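Local atomic coordinates of hypothetical protein (Streptococcus pneumoniae, PDB entry 2HIY), a protein that is of unknown function but belongs to the conserved bacterial DUF1697 family and folds around two four-stranded antiparallel sheets. Residues T32-E37 with V60-T65; A94-D99 with K103-Y108; V130-F133 with I138-G141. All coordinates share one frame; numbering follows the deposited sequence. Where two conformers were deposited one is given.

Contact 1: T32-E37 with V60-T65; sequences TNLGLE and VEKLET
Lys62 and Leu34 carry most of this contact, in which a lysine of one helix hydrogen-bonds to a carbonyl in the last turn of another. The two side chains run past each other in opposite directions: the lysine reaches out toward the backbone of Leu34 while the leucine lays CG and CD1 against CE, the last methylene of the lysine. Lys62 NZ donates to Leu34 O at 2.8 Å, and the bond lies almost on the line of the carbonyl, with a C=O...N angle of 161°. A bend at the third torsion of the lysine (chi3 66°), in a chain otherwise close to extended beyond CB, brings the ammonium group to this oxygen. Just short of the ammonium group, Leu34 CG rests against Lys62 CE at 3.9 Å, so the same side chain serves as hydrocarbon and as cation.

Gly35 follows with a positive phi of 111° and closes a Schellman motif, its N bonded to Thr32 O at 3.0 Å. A positive charge placed here would probably be favoured by the partial negative charge of the helix end. Leu63, one residue on from the lysine, adds apolar contacts: its CD2 lies 4.3 Å from Leu34 CD2 and at the same distance from Leu36 CD1.

The contact thus joins the end of helix 24-34 to helix 56-70. Leu31 touches both Leu36 and Leu63 from the former helix, and Leu59 and Phe66 extend the apolar seam along the latter. Beyond it, Glu37 pairs through its backbone with Thr51 of strand 47-52.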
ATOM      1  N   THR D  32      13.745  16.919 -28.278  1.00 11.79           N
ATOM      2  CA  THR D  32      14.813  17.212 -29.235  1.00 12.46           C
ATOM      3  C   THR D  32      14.180  17.392 -30.614  1.00 12.67           C
ATOM      4  O   THR D  32      14.504  18.348 -31.344  1.00 13.74           O
ATOM      5  CB  THR D  32      15.893  16.095 -29.226  1.00 12.19           C
ATOM      6  OG1 THR D  32      16.459  15.997 -27.919  1.00 13.02           O
ATOM      7  CG2 THR D  32      17.034  16.411 -30.190  1.00 13.35           C
ATOM      8  N   ASN D  33      13.262  16.498 -30.977  1.00 11.85           N
ATOM      9  CA  ASN D  33      12.554  16.648 -32.256  1.00 13.50           C
ATOM     10  C   ASN D  33      11.729  17.929 -32.310  1.00 14.45           C
ATOM     11  O   ASN D  33      11.577  18.521 -33.391  1.00 15.39           O
ATOM     12  CB  ASN D  33      11.648  15.440 -32.470  1.00 12.79           C
ATOM     13  CG  ASN D  33      12.430  14.183 -32.797  1.00 13.38           C
ATOM     14  OD1 ASN D  33      13.619  14.242 -33.132  1.00 13.73           O
ATOM     15  ND2 ASN D  33      11.754  13.026 -32.712  1.00 14.62           N
ATOM     16  N   LEU D  34      11.182  18.341 -31.169  1.00 15.38           N
ATOM     17  CA  LEU D  34      10.419  19.588 -31.044  1.00 16.15           C
ATOM     18  C   LEU D  34      11.304  20.810 -31.288  1.00 17.10           C
ATOM     19  O   LEU D  34      10.787  21.911 -31.552  1.00 19.30           O
ATOM     20  CB  LEU D  34       9.735  19.659 -29.674  1.00 16.42           C
ATOM     21  CG  LEU D  34       8.724  20.777 -29.377  1.00 17.13           C
ATOM     22  CD1 LEU D  34       7.479  20.682 -30.274  1.00 19.55           C
ATOM     23  CD2 LEU D  34       8.340  20.752 -27.920  1.00 18.46           C
ATOM     24  N   GLY D  35      12.620  20.647 -31.190  1.00 15.74           N
ATOM     25  CA  GLY D  35      13.557  21.739 -31.439  1.00 15.08           C
ATOM     26  C   GLY D  35      14.310  22.262 -30.214  1.00 15.29           C
ATOM     27  O   GLY D  35      15.038  23.263 -30.305  1.00 15.31           O
ATOM     28  N   LEU D  36      14.151  21.597 -29.078  1.00 14.33           N
ATOM     29  CA  LEU D  36      14.881  22.006 -27.871  1.00 14.97           C
ATOM     30  C   LEU D  36      16.221  21.323 -27.910  1.00 14.75           C
ATOM     31  O   LEU D  36      16.358  20.227 -28.472  1.00 15.66           O
ATOM     32  CB  LEU D  36      14.101  21.602 -26.638  1.00 14.91           C
ATOM     33  CG  LEU D  36      12.642  22.079 -26.611  1.00 15.42           C
ATOM     34  CD1 LEU D  36      11.998  21.806 -25.267  1.00 15.51           C
ATOM     35  CD2 LEU D  36      12.526  23.556 -26.992  1.00 18.09           C
ATOM     36  N   GLU D  37      17.232  21.951 -27.314  1.00 14.18           N
ATOM     37  CA  GLU D  37      18.594  21.449 -27.444  1.00 14.63           C
ATOM     38  C   GLU D  37      19.196  20.955 -26.156  1.00 14.13           C
ATOM     39  O   GLU D  37      18.828  21.403 -25.072  1.00 14.07           O
ATOM     40  CB  GLU D  37      19.497  22.536 -28.030  1.00 14.18           C
ATOM     41  CG  GLU D  37      19.009  23.051 -29.357  1.00 18.95           C
ATOM     42  CD  GLU D  37      19.868  24.163 -29.920  1.00 23.82           C
ATOM     43  OE1 GLU D  37      21.102  24.076 -29.798  1.00 26.21           O
ATOM     44  OE2 GLU D  37      19.301  25.127 -30.481  1.00 26.82           O
ATOM     45  N   VAL D  60       6.680  28.316 -24.208  1.00 14.23           N
ATOM     46  CA  VAL D  60       5.489  27.924 -23.447  1.00 14.88           C
ATOM     47  C   VAL D  60       4.375  27.431 -24.377  1.00 15.11           C
ATOM     48  O   VAL D  60       3.740  26.408 -24.108  1.00 15.11           O
ATOM     49  CB  VAL D  60       5.015  29.092 -22.557  1.00 15.03           C
ATOM     50  CG1 VAL D  60       3.656  28.773 -21.894  1.00 16.60           C
ATOM     51  CG2 VAL D  60       6.060  29.388 -21.480  1.00 16.55           C
ATOM     52  N   GLU D  61       4.134  28.135 -25.484  1.00 15.05           N
ATOM     53  CA  GLU D  61       3.083  27.712 -26.410  1.00 17.08           C
ATOM     54  C   GLU D  61       3.426  26.348 -27.026  1.00 15.40           C
ATOM     55  O   GLU D  61       2.579  25.471 -27.129  1.00 15.50           O
ATOM     56  CB  GLU D  61       2.869  28.773 -27.493  1.00 16.92           C
ATOM     57  CG  GLU D  61       1.747  28.509 -28.489  1.00 21.95           C
ATOM     58  CD  GLU D  61       1.758  29.546 -29.614  1.00 24.09           C
ATOM     59  OE1 GLU D  61       2.297  30.667 -29.414  1.00 33.41           O
ATOM     60  OE2 GLU D  61       1.235  29.233 -30.705  1.00 33.06           O
ATOM     61  N   LYS D  62       4.689  26.170 -27.408  1.00 14.79           N
ATOM     62  CA  LYS D  62       5.085  24.918 -28.022  1.00 15.12           C
ATOM     63  C   LYS D  62       4.955  23.768 -27.042  1.00 14.73           C
ATOM     64  O   LYS D  62       4.535  22.668 -27.409  1.00 15.22           O
ATOM     65  CB  LYS D  62       6.530  24.977 -28.516  1.00 15.84           C
ATOM     66  CG  LYS D  62       6.671  25.687 -29.847  1.00 20.22           C
ATOM     67  CD  LYS D  62       8.140  25.826 -30.242  1.00 20.98           C
ATOM     68  CE  LYS D  62       8.771  24.460 -30.517  1.00 23.41           C
ATOM     69  NZ  LYS D  62      10.028  24.544 -31.318  1.00 25.25           N
ATOM     70  N   LEU D  63       5.341  24.012 -25.787  1.00 13.43           N
ATOM     71  CA  LEU D  63       5.250  22.948 -24.780  1.00 13.71           C
ATOM     72  C   LEU D  63       3.811  22.618 -24.435  1.00 13.83           C
ATOM     73  O   LEU D  63       3.457  21.466 -24.266  1.00 14.74           O
ATOM     74  CB  LEU D  63       6.060  23.288 -23.532  1.00 14.04           C
ATOM     75  CG  LEU D  63       7.569  23.191 -23.727  1.00 13.93           C
ATOM     76  CD1 LEU D  63       8.293  23.931 -22.612  1.00 15.21           C
ATOM     77  CD2 LEU D  63       8.014  21.749 -23.787  1.00 16.07           C
ATOM     78  N   GLU D  64       2.967  23.641 -24.314  1.00 14.19           N
ATOM     79  CA  GLU D  64       1.542  23.395 -24.081  1.00 15.73           C
ATOM     80  C   GLU D  64       0.943  22.549 -25.196  1.00 15.31           C
ATOM     81  O   GLU D  64       0.222  21.577 -24.933  1.00 15.76           O
ATOM     82  CB  GLU D  64       0.785  24.714 -23.950  1.00 16.59           C
ATOM     83  CG  GLU D  64       1.032  25.375 -22.622  1.00 19.78           C
ATOM     84  CD  GLU D  64       0.504  26.796 -22.525  1.00 26.36           C
ATOM     85  OE1 GLU D  64       0.180  27.403 -23.572  1.00 29.34           O
ATOM     86  OE2 GLU D  64       0.447  27.305 -21.373  1.00 30.14           O
ATOM     87  N   THR D  65       1.237  22.892 -26.441  1.00 16.27           N
ATOM     88  CA  THR D  65       0.733  22.117 -27.569  1.00 16.35           C
ATOM     89  C   THR D  65       1.314  20.704 -27.558  1.00 16.19           C
ATOM     90  O   THR D  65       0.613  19.717 -27.799  1.00 16.87           O
ATOM     91  CB  THR D  65       1.050  22.839 -28.885  1.00 17.50           C
ATOM     92  OG1 THR D  65       0.381  24.111 -28.859  1.00 19.88           O
ATOM     93  CG2 THR D  65       0.600  22.019 -30.110  1.00 18.40           C
TER

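Contact 2: A94-D99 with K103-Y108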
ATOM      1  N   ALA D  94      17.044  32.617   5.640  1.00 12.16           N
ATOM      2  CA  ALA D  94      18.161  32.105   6.450  1.00 12.71           C
ATOM      3  C   ALA D  94      17.846  30.710   6.960  1.00 12.95           C
ATOM      4  O   ALA D  94      18.745  29.849   7.081  1.00 13.89           O
ATOM      5  CB  ALA D  94      18.468  33.054   7.585  1.00 13.47           C
ATOM      6  N   TRP D  95      16.574  30.420   7.196  1.00 12.21           N
ATOM      7  CA  TRP D  95      16.208  29.112   7.739  1.00 12.49           C
ATOM      8  C   TRP D  95      16.264  28.022   6.680  1.00 13.39           C
ATOM      9  O   TRP D  95      16.271  26.833   7.006  1.00 13.26           O
ATOM     10  CB  TRP D  95      14.829  29.178   8.399  1.00 13.40           C
ATOM     11  CG  TRP D  95      13.741  29.801   7.547  1.00 11.83           C
ATOM     12  CD1 TRP D  95      13.287  31.091   7.625  1.00 12.62           C
ATOM     13  CD2 TRP D  95      12.945  29.149   6.554  1.00 12.05           C
ATOM     14  NE1 TRP D  95      12.260  31.289   6.724  1.00 12.57           N
ATOM     15  CE2 TRP D  95      12.043  30.113   6.060  1.00 12.13           C
ATOM     16  CE3 TRP D  95      12.908  27.851   6.019  1.00 11.31           C
ATOM     17  CZ2 TRP D  95      11.090  29.813   5.075  1.00 12.13           C
ATOM     18  CZ3 TRP D  95      11.957  27.571   5.037  1.00 12.84           C
ATOM     19  CH2 TRP D  95      11.083  28.550   4.574  1.00 12.69           C
ATOM     20  N   TRP D  96      16.324  28.402   5.406  1.00 13.60           N
ATOM     21  CA  TRP D  96      16.314  27.409   4.345  1.00 14.11           C
ATOM     22  C   TRP D  96      17.544  26.525   4.376  1.00 15.23           C
ATOM     23  O   TRP D  96      17.504  25.390   3.885  1.00 16.06           O
ATOM     24  CB  TRP D  96      16.188  28.120   2.997  1.00 14.94           C
ATOM     25  CG  TRP D  96      16.093  27.258   1.760  1.00 12.88           C
ATOM     26  CD1 TRP D  96      17.016  27.152   0.783  1.00 16.02           C
ATOM     27  CD2 TRP D  96      14.961  26.475   1.357  1.00 12.89           C
ATOM     28  NE1 TRP D  96      16.555  26.326  -0.223  1.00 14.77           N
ATOM     29  CE2 TRP D  96      15.308  25.875   0.119  1.00 12.82           C
ATOM     30  CE3 TRP D  96      13.711  26.198   1.928  1.00 13.18           C
ATOM     31  CZ2 TRP D  96      14.418  25.068  -0.590  1.00 14.86           C
ATOM     32  CZ3 TRP D  96      12.846  25.367   1.240  1.00 12.72           C
ATOM     33  CH2 TRP D  96      13.207  24.801  -0.010  1.00 13.74           C
ATOM     34  N   SER D  97      18.645  27.003   4.932  0.50 15.18           N
ATOM     35  CA  SER D  97      19.832  26.161   5.003  0.50 15.28           C
ATOM     36  C   SER D  97      19.923  25.324   6.284  0.50 15.42           C
ATOM     37  O   SER D  97      20.798  24.464   6.388  0.50 15.64           O
ATOM     38  CB  SER D  97      21.105  26.995   4.821  0.50 15.36           C
ATOM     39  OG  SER D  97      21.208  27.961   5.839  0.50 14.66           O
ATOM     40  N   ARG D  98      19.025  25.560   7.245  1.00 15.22           N
ATOM     41  CA  ARG D  98      19.077  24.884   8.542  1.00 14.28           C
ATOM     42  C   ARG D  98      18.423  23.497   8.514  1.00 15.14           C
ATOM     43  O   ARG D  98      17.688  23.167   7.575  1.00 14.68           O
ATOM     44  CB  ARG D  98      18.388  25.732   9.609  1.00 15.06           C
ATOM     45  CG  ARG D  98      19.055  27.056   9.821  1.00 14.82           C
ATOM     46  CD  ARG D  98      18.371  27.777  10.976  1.00 15.43           C
ATOM     47  NE  ARG D  98      18.991  29.093  11.060  1.00 16.58           N
ATOM     48  CZ  ARG D  98      18.331  30.254  10.985  1.00 12.71           C
ATOM     49  NH1 ARG D  98      17.003  30.270  10.964  1.00 12.50           N
ATOM     50  NH2 ARG D  98      19.029  31.380  10.980  1.00 15.29           N
ATOM     51  N   ASP D  99      18.655  22.723   9.573  1.00 16.58           N
ATOM     52  CA  ASP D  99      18.243  21.316   9.618  1.00 17.95           C
ATOM     53  C   ASP D  99      16.801  21.126  10.074  1.00 17.94           C
ATOM     54  O   ASP D  99      16.529  20.442  11.061  1.00 19.46           O
ATOM     55  CB  ASP D  99      19.196  20.576  10.562  1.00 19.14           C
ATOM     56  CG  ASP D  99      19.004  19.069  10.540  1.00 23.55           C
ATOM     57  OD1 ASP D  99      18.567  18.519   9.500  1.00 27.36           O
ATOM     58  OD2 ASP D  99      19.309  18.445  11.582  1.00 27.46           O
ATOM     59  N   LYS D 103      11.810  20.407   4.182  1.00 11.81           N
ATOM     60  CA  LYS D 103      11.862  21.664   3.443  1.00 11.93           C
ATOM     61  C   LYS D 103      11.426  21.412   2.025  1.00 12.17           C
ATOM     62  O   LYS D 103      11.997  20.543   1.378  1.00 12.47           O
ATOM     63  CB  LYS D 103      13.249  22.260   3.472  1.00 12.32           C
ATOM     64  CG  LYS D 103      13.705  22.689   4.880  1.00 12.58           C
ATOM     65  CD  LYS D 103      15.102  23.288   4.894  1.00 13.66           C
ATOM     66  CE  LYS D 103      16.162  22.217   4.606  1.00 15.44           C
ATOM     67  NZ  LYS D 103      17.557  22.707   4.838  1.00 16.08           N
ATOM     68  N   ASP D 104      10.436  22.137   1.566  1.00 11.00           N
ATOM     69  CA  ASP D 104       9.915  21.998   0.215  1.00 12.06           C
ATOM     70  C   ASP D 104       9.862  23.330  -0.492  1.00 12.69           C
ATOM     71  O   ASP D 104       9.672  24.368   0.152  1.00 13.01           O
ATOM     72  CB  ASP D 104       8.533  21.376   0.279  1.00 14.06           C
ATOM     73  CG  ASP D 104       8.585  19.997   0.919  1.00 16.78           C
ATOM     74  OD1 ASP D 104       9.189  19.083   0.310  1.00 18.28           O
ATOM     75  OD2 ASP D 104       8.094  19.820   2.060  1.00 17.82           O
ATOM     76  N   PHE D 105      10.012  23.290  -1.821  1.00 12.62           N
ATOM     77  CA  PHE D 105       9.800  24.483  -2.617  1.00 12.01           C
ATOM     78  C   PHE D 105       8.596  24.195  -3.507  1.00 12.58           C
ATOM     79  O   PHE D 105       8.584  23.180  -4.204  1.00 13.37           O
ATOM     80  CB  PHE D 105      11.013  24.816  -3.474  1.00 13.02           C
ATOM     81  CG  PHE D 105      10.976  26.218  -4.029  1.00 11.98           C
ATOM     82  CD1 PHE D 105      11.284  27.287  -3.216  1.00 12.68           C
ATOM     83  CD2 PHE D 105      10.589  26.467  -5.337  1.00 12.12           C
ATOM     84  CE1 PHE D 105      11.262  28.575  -3.703  1.00 11.53           C
ATOM     85  CE2 PHE D 105      10.575  27.734  -5.834  1.00 12.56           C
ATOM     86  CZ  PHE D 105      10.903  28.808  -5.009  1.00 13.19           C
ATOM     87  N   LEU D 106       7.631  25.094  -3.489  1.00 11.92           N
ATOM     88  CA  LEU D 106       6.431  24.971  -4.321  1.00 11.98           C
ATOM     89  C   LEU D 106       6.628  25.876  -5.536  1.00 11.62           C
ATOM     90  O   LEU D 106       6.430  27.089  -5.440  1.00 12.01           O
ATOM     91  CB  LEU D 106       5.186  25.411  -3.533  1.00 12.76           C
ATOM     92  CG  LEU D 106       4.727  24.493  -2.385  1.00 14.17           C
ATOM     93  CD1 LEU D 106       5.758  24.462  -1.250  1.00 15.58           C
ATOM     94  CD2 LEU D 106       3.417  25.014  -1.815  1.00 15.56           C
ATOM     95  N   PHE D 107       7.056  25.293  -6.659  1.00 11.42           N
ATOM     96  CA  PHE D 107       7.336  26.099  -7.848  1.00 12.20           C
ATOM     97  C   PHE D 107       6.042  26.535  -8.516  1.00 12.37           C
ATOM     98  O   PHE D 107       5.141  25.717  -8.776  1.00 12.67           O
ATOM     99  CB  PHE D 107       8.103  25.297  -8.886  1.00 12.20           C
ATOM    100  CG  PHE D 107       9.568  25.107  -8.585  1.00 11.08           C
ATOM    101  CD1 PHE D 107      10.513  26.051  -8.998  1.00 12.21           C
ATOM    102  CD2 PHE D 107      10.047  23.925  -7.961  1.00 12.13           C
ATOM    103  CE1 PHE D 107      11.905  25.852  -8.757  1.00 12.46           C
ATOM    104  CE2 PHE D 107      11.420  23.725  -7.736  1.00 12.67           C
ATOM    105  CZ  PHE D 107      12.330  24.696  -8.131  1.00 12.78           C
ATOM    106  N   TYR D 108       5.938  27.828  -8.810  1.00 12.13           N
ATOM    107  CA  TYR D 108       4.828  28.315  -9.596  1.00 11.90           C
ATOM    108  C   TYR D 108       4.873  27.725 -10.999  1.00 13.21           C
ATOM    109  O   TYR D 108       5.917  27.349 -11.490  1.00 14.12           O
ATOM    110  CB  TYR D 108       4.874  29.836  -9.656  1.00 13.03           C
ATOM    111  CG  TYR D 108       4.770  30.531  -8.300  1.00 12.03           C
ATOM    112  CD1 TYR D 108       3.926  30.050  -7.290  1.00 12.79           C
ATOM    113  CD2 TYR D 108       5.484  31.721  -8.066  1.00 13.32           C
ATOM    114  CE1 TYR D 108       3.829  30.736  -6.039  1.00 13.47           C
ATOM    115  CE2 TYR D 108       5.382  32.394  -6.846  1.00 13.43           C
ATOM    116  CZ  TYR D 108       4.549  31.911  -5.869  1.00 14.11           C
ATOM    117  OH  TYR D 108       4.449  32.626  -4.674  1.00 14.94           O
TER
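Lys103 NZ donates two hydrogen bonds to the loop before its strand, one to Trp96 O at 2.8 Å and one to Arg98 O, also at 2.8 Å. Neither bond lies in its carbonyl plane: the nitrogen stands above that of Trp96, 40° out of it, and is tilted by 30° from that of Arg98. The two acceptors lie near the end of the 3-10 segment 94-97, where Arg98 N also bonds back to Trp95 O at 3.0 Å. A kink at the third torsion of the lysine (chi3 -69°) swings CE and NZ toward the two carbonyls; Lys103 CD, just before it, lies 3.3 Å from Trp96 O.

Farther in, the lysine chain runs at a slant past the indole of Trp96, CZ3 of the ring standing 3.8 Å from Lys103 CB. The outer rim of the indole meets the strand edge-on, with Trp96 CZ3 3.5 Å from Asp104 O, and Trp96 CH2 reaches Phe105 CB at 4.1 Å. Phe139 and Phe174 meet the indole edge-to-face. On the strand, the Asp104 carboxylate turns to a salt bridge with Lys142.

Chemically, one ammonium group gathers two main-chain carbonyls, one within the 3-10 segment and one just past it, and its carbon chain packs beside an aromatic ring. This ties the loop to the start of strand 102-108; the paired acceptors would probably favour the charged form of the lysine.

Contact 3: V130-F133 with I138-G141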
ATOM      1  N   VAL D 130       7.215  27.440   8.666  0.50 11.20           N
ATOM      2  CA  VAL D 130       7.611  28.764   8.236  0.50 10.18           C
ATOM      3  C   VAL D 130       7.598  28.781   6.710  0.50 10.74           C
ATOM      4  O   VAL D 130       8.038  27.819   6.066  0.50 10.11           O
ATOM      5  CB  VAL D 130       9.005  29.128   8.783  0.50 11.81           C
ATOM      6  CG1 VAL D 130      10.062  28.138   8.275  0.50 11.21           C
ATOM      7  CG2 VAL D 130       9.364  30.582   8.439  0.50 10.60           C
ATOM      8  N   LEU D 131       7.087  29.848   6.116  1.00 10.86           N
ATOM      9  CA  LEU D 131       7.108  29.916   4.661  1.00 10.84           C
ATOM     10  C   LEU D 131       7.500  31.303   4.201  1.00 11.24           C
ATOM     11  O   LEU D 131       7.280  32.282   4.940  1.00 12.20           O
ATOM     12  CB  LEU D 131       5.780  29.431   4.025  1.00 12.55           C
ATOM     13  CG  LEU D 131       4.526  30.264   4.338  1.00 12.14           C
ATOM     14  CD1 LEU D 131       4.304  31.378   3.296  1.00 13.84           C
ATOM     15  CD2 LEU D 131       3.307  29.378   4.300  1.00 12.69           C
ATOM     16  N   TYR D 132       8.012  31.398   2.987  1.00 11.70           N
ATOM     17  CA  TYR D 132       8.426  32.666   2.430  1.00 11.29           C
ATOM     18  C   TYR D 132       8.067  32.674   0.952  1.00 11.54           C
ATOM     19  O   TYR D 132       8.383  31.724   0.249  1.00 12.06           O
ATOM     20  CB  TYR D 132       9.930  32.880   2.643  1.00 11.95           C
ATOM     21  CG  TYR D 132      10.420  34.220   2.149  1.00 13.80           C
ATOM     22  CD1 TYR D 132      10.388  35.316   2.994  1.00 13.26           C
ATOM     23  CD2 TYR D 132      10.879  34.399   0.844  1.00 15.86           C
ATOM     24  CE1 TYR D 132      10.822  36.557   2.568  1.00 15.28           C
ATOM     25  CE2 TYR D 132      11.294  35.654   0.396  1.00 16.15           C
ATOM     26  CZ  TYR D 132      11.244  36.710   1.277  1.00 15.03           C
ATOM     27  OH  TYR D 132      11.681  37.965   0.868  1.00 19.29           O
ATOM     28  N   PHE D 133       7.454  33.747   0.467  1.00 11.79           N
ATOM     29  CA  PHE D 133       7.071  33.842  -0.929  1.00 12.76           C
ATOM     30  C   PHE D 133       8.243  34.355  -1.741  1.00 12.81           C
ATOM     31  O   PHE D 133       8.590  35.538  -1.630  1.00 14.38           O
ATOM     32  CB  PHE D 133       5.873  34.809  -1.064  1.00 13.15           C
ATOM     33  CG  PHE D 133       4.623  34.286  -0.431  1.00 13.14           C
ATOM     34  CD1 PHE D 133       3.874  33.276  -1.020  1.00 14.28           C
ATOM     35  CD2 PHE D 133       4.184  34.814   0.774  1.00 14.93           C
ATOM     36  CE1 PHE D 133       2.736  32.790  -0.392  1.00 13.80           C
ATOM     37  CE2 PHE D 133       3.025  34.328   1.389  1.00 15.11           C
ATOM     38  CZ  PHE D 133       2.304  33.302   0.786  1.00 14.53           C
ATOM     39  N   ILE D 138       7.273  29.138  -3.529  1.00 11.39           N
ATOM     40  CA  ILE D 138       7.157  29.308  -2.066  1.00 12.01           C
ATOM     41  C   ILE D 138       8.140  28.381  -1.370  1.00 11.41           C
ATOM     42  O   ILE D 138       8.124  27.166  -1.610  1.00 11.71           O
ATOM     43  CB  ILE D 138       5.733  28.950  -1.572  1.00 12.35           C
ATOM     44  CG1 ILE D 138       4.702  29.746  -2.368  1.00 14.59           C
ATOM     45  CG2 ILE D 138       5.595  29.244  -0.065  1.00 13.13           C
ATOM     46  CD1 ILE D 138       3.256  29.363  -2.062  1.00 15.26           C
ATOM     47  N   PHE D 139       9.034  28.932  -0.538  1.00 10.70           N
ATOM     48  CA  PHE D 139       9.825  28.113   0.370  1.00 10.73           C
ATOM     49  C   PHE D 139       8.961  27.743   1.566  1.00 10.79           C
ATOM     50  O   PHE D 139       8.345  28.629   2.155  1.00 11.32           O
ATOM     51  CB  PHE D 139      11.010  28.921   0.928  1.00 10.98           C
ATOM     52  CG  PHE D 139      11.936  29.524  -0.111  1.00 10.69           C
ATOM     53  CD1 PHE D 139      13.051  28.809  -0.538  1.00 10.27           C
ATOM     54  CD2 PHE D 139      11.735  30.827  -0.611  1.00 10.47           C
ATOM     55  CE1 PHE D 139      13.947  29.367  -1.461  1.00 11.10           C
ATOM     56  CE2 PHE D 139      12.607  31.376  -1.533  1.00 11.88           C
ATOM     57  CZ  PHE D 139      13.734  30.645  -1.942  1.00 12.45           C
ATOM     58  N   TRP D 140       8.937  26.477   1.973  1.00 11.40           N
ATOM     59  CA  TRP D 140       8.049  26.098   3.082  1.00 10.57           C
ATOM     60  C   TRP D 140       8.712  25.038   3.910  1.00 11.38           C
ATOM     61  O   TRP D 140       8.956  23.896   3.450  1.00 12.17           O
ATOM     62  CB  TRP D 140       6.715  25.634   2.518  1.00 11.71           C
ATOM     63  CG  TRP D 140       5.556  25.625   3.442  1.00 11.60           C
ATOM     64  CD1 TRP D 140       5.524  25.436   4.810  1.00 11.92           C
ATOM     65  CD2 TRP D 140       4.201  25.821   3.043  1.00 11.11           C
ATOM     66  NE1 TRP D 140       4.220  25.504   5.290  1.00 11.08           N
ATOM     67  CE2 TRP D 140       3.392  25.744   4.213  1.00 11.58           C
ATOM     68  CE3 TRP D 140       3.578  26.059   1.804  1.00 12.01           C
ATOM     69  CZ2 TRP D 140       1.990  25.894   4.169  1.00 11.58           C
ATOM     70  CZ3 TRP D 140       2.188  26.209   1.760  1.00 13.02           C
ATOM     71  CH2 TRP D 140       1.418  26.129   2.943  1.00 11.97           C
ATOM     72  N   GLY D 141       9.080  25.410   5.138  1.00 10.50           N
ATOM     73  CA  GLY D 141       9.832  24.534   6.039  1.00 10.55           C
ATOM     74  C   GLY D 141       8.918  24.087   7.157  1.00 10.89           C
ATOM     75  O   GLY D 141       8.098  24.861   7.654  1.00 11.50           O
TER
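The beta hairpin of strands 129-133 and 137-142 brings Val130 opposite Gly141 and Tyr132 opposite Phe139 as antiparallel hydrogen-bonded pairs. Each pair makes two backbone bonds; Gly141 N to Val130 O is 2.8 Å, and Tyr132 N to Phe139 O 2.9 Å. Between them lies the non-hydrogen-bonded pair Leu131 and Trp140, where Leu131 CA comes 3.1 Å from Phe139 O in a CA-H...O contact.

On the face carrying Leu131, Phe133, Ile138 and Trp140, the leucine is the centrepiece. With CG tucked in between N and C of its own backbone (chi1 64°) and chi2 near 91°, away from the usual staggered values, Leu131 sends CD2 over the six-membered ring of Trp140, 3.7 Å from the centroid and 13° off the normal, a CH-pi contact. The other branch, CD1, lies over one face of the Phe133 ring, toward its rim, and Phe133 CE1 touches Ile138 CD1 at 3.8 Å. Helix 114-122 packs on this face through Val117, Ile118 and Val121. On the reverse face, Phe139 CD2 comes to the edge of the Tyr132 ring, 4.0 Å from Tyr132 CD2.

The indole NH is satisfied by Glu129 OE1, which should help fix the rotation of the ring under the leucine. The chemistry therefore divides cleanly: backbone bonds set the register, while aliphatic carbons over aromatic faces knit neighbouring side chains on the helix-covered side.

Contacts 2 and 3 join segments only a few residues apart in the chain, whereas contact 1 spans 22 intervening residues. Contacts 2 and 3 are neighbours, their centres about 6 Å apart, because strands 102-108 and 137-142 lie side by side in one sheet: Leu106 N and Ile138 O approach to 2.8 Å, a probable hydrogen bond, and Trp95 NE1 packs 3.4 Å from Val130 CG2. Contact 1 lies on the opposite side of the chain's centre, by the other sheet, its centre about 30 Å from that of contact 2 and 31 Å from that of contact 3. A bound magnesium ion lies about 10 Å from the side chain of Lys103 in contact 2 and about 14 Å from Gly141 in contact 3.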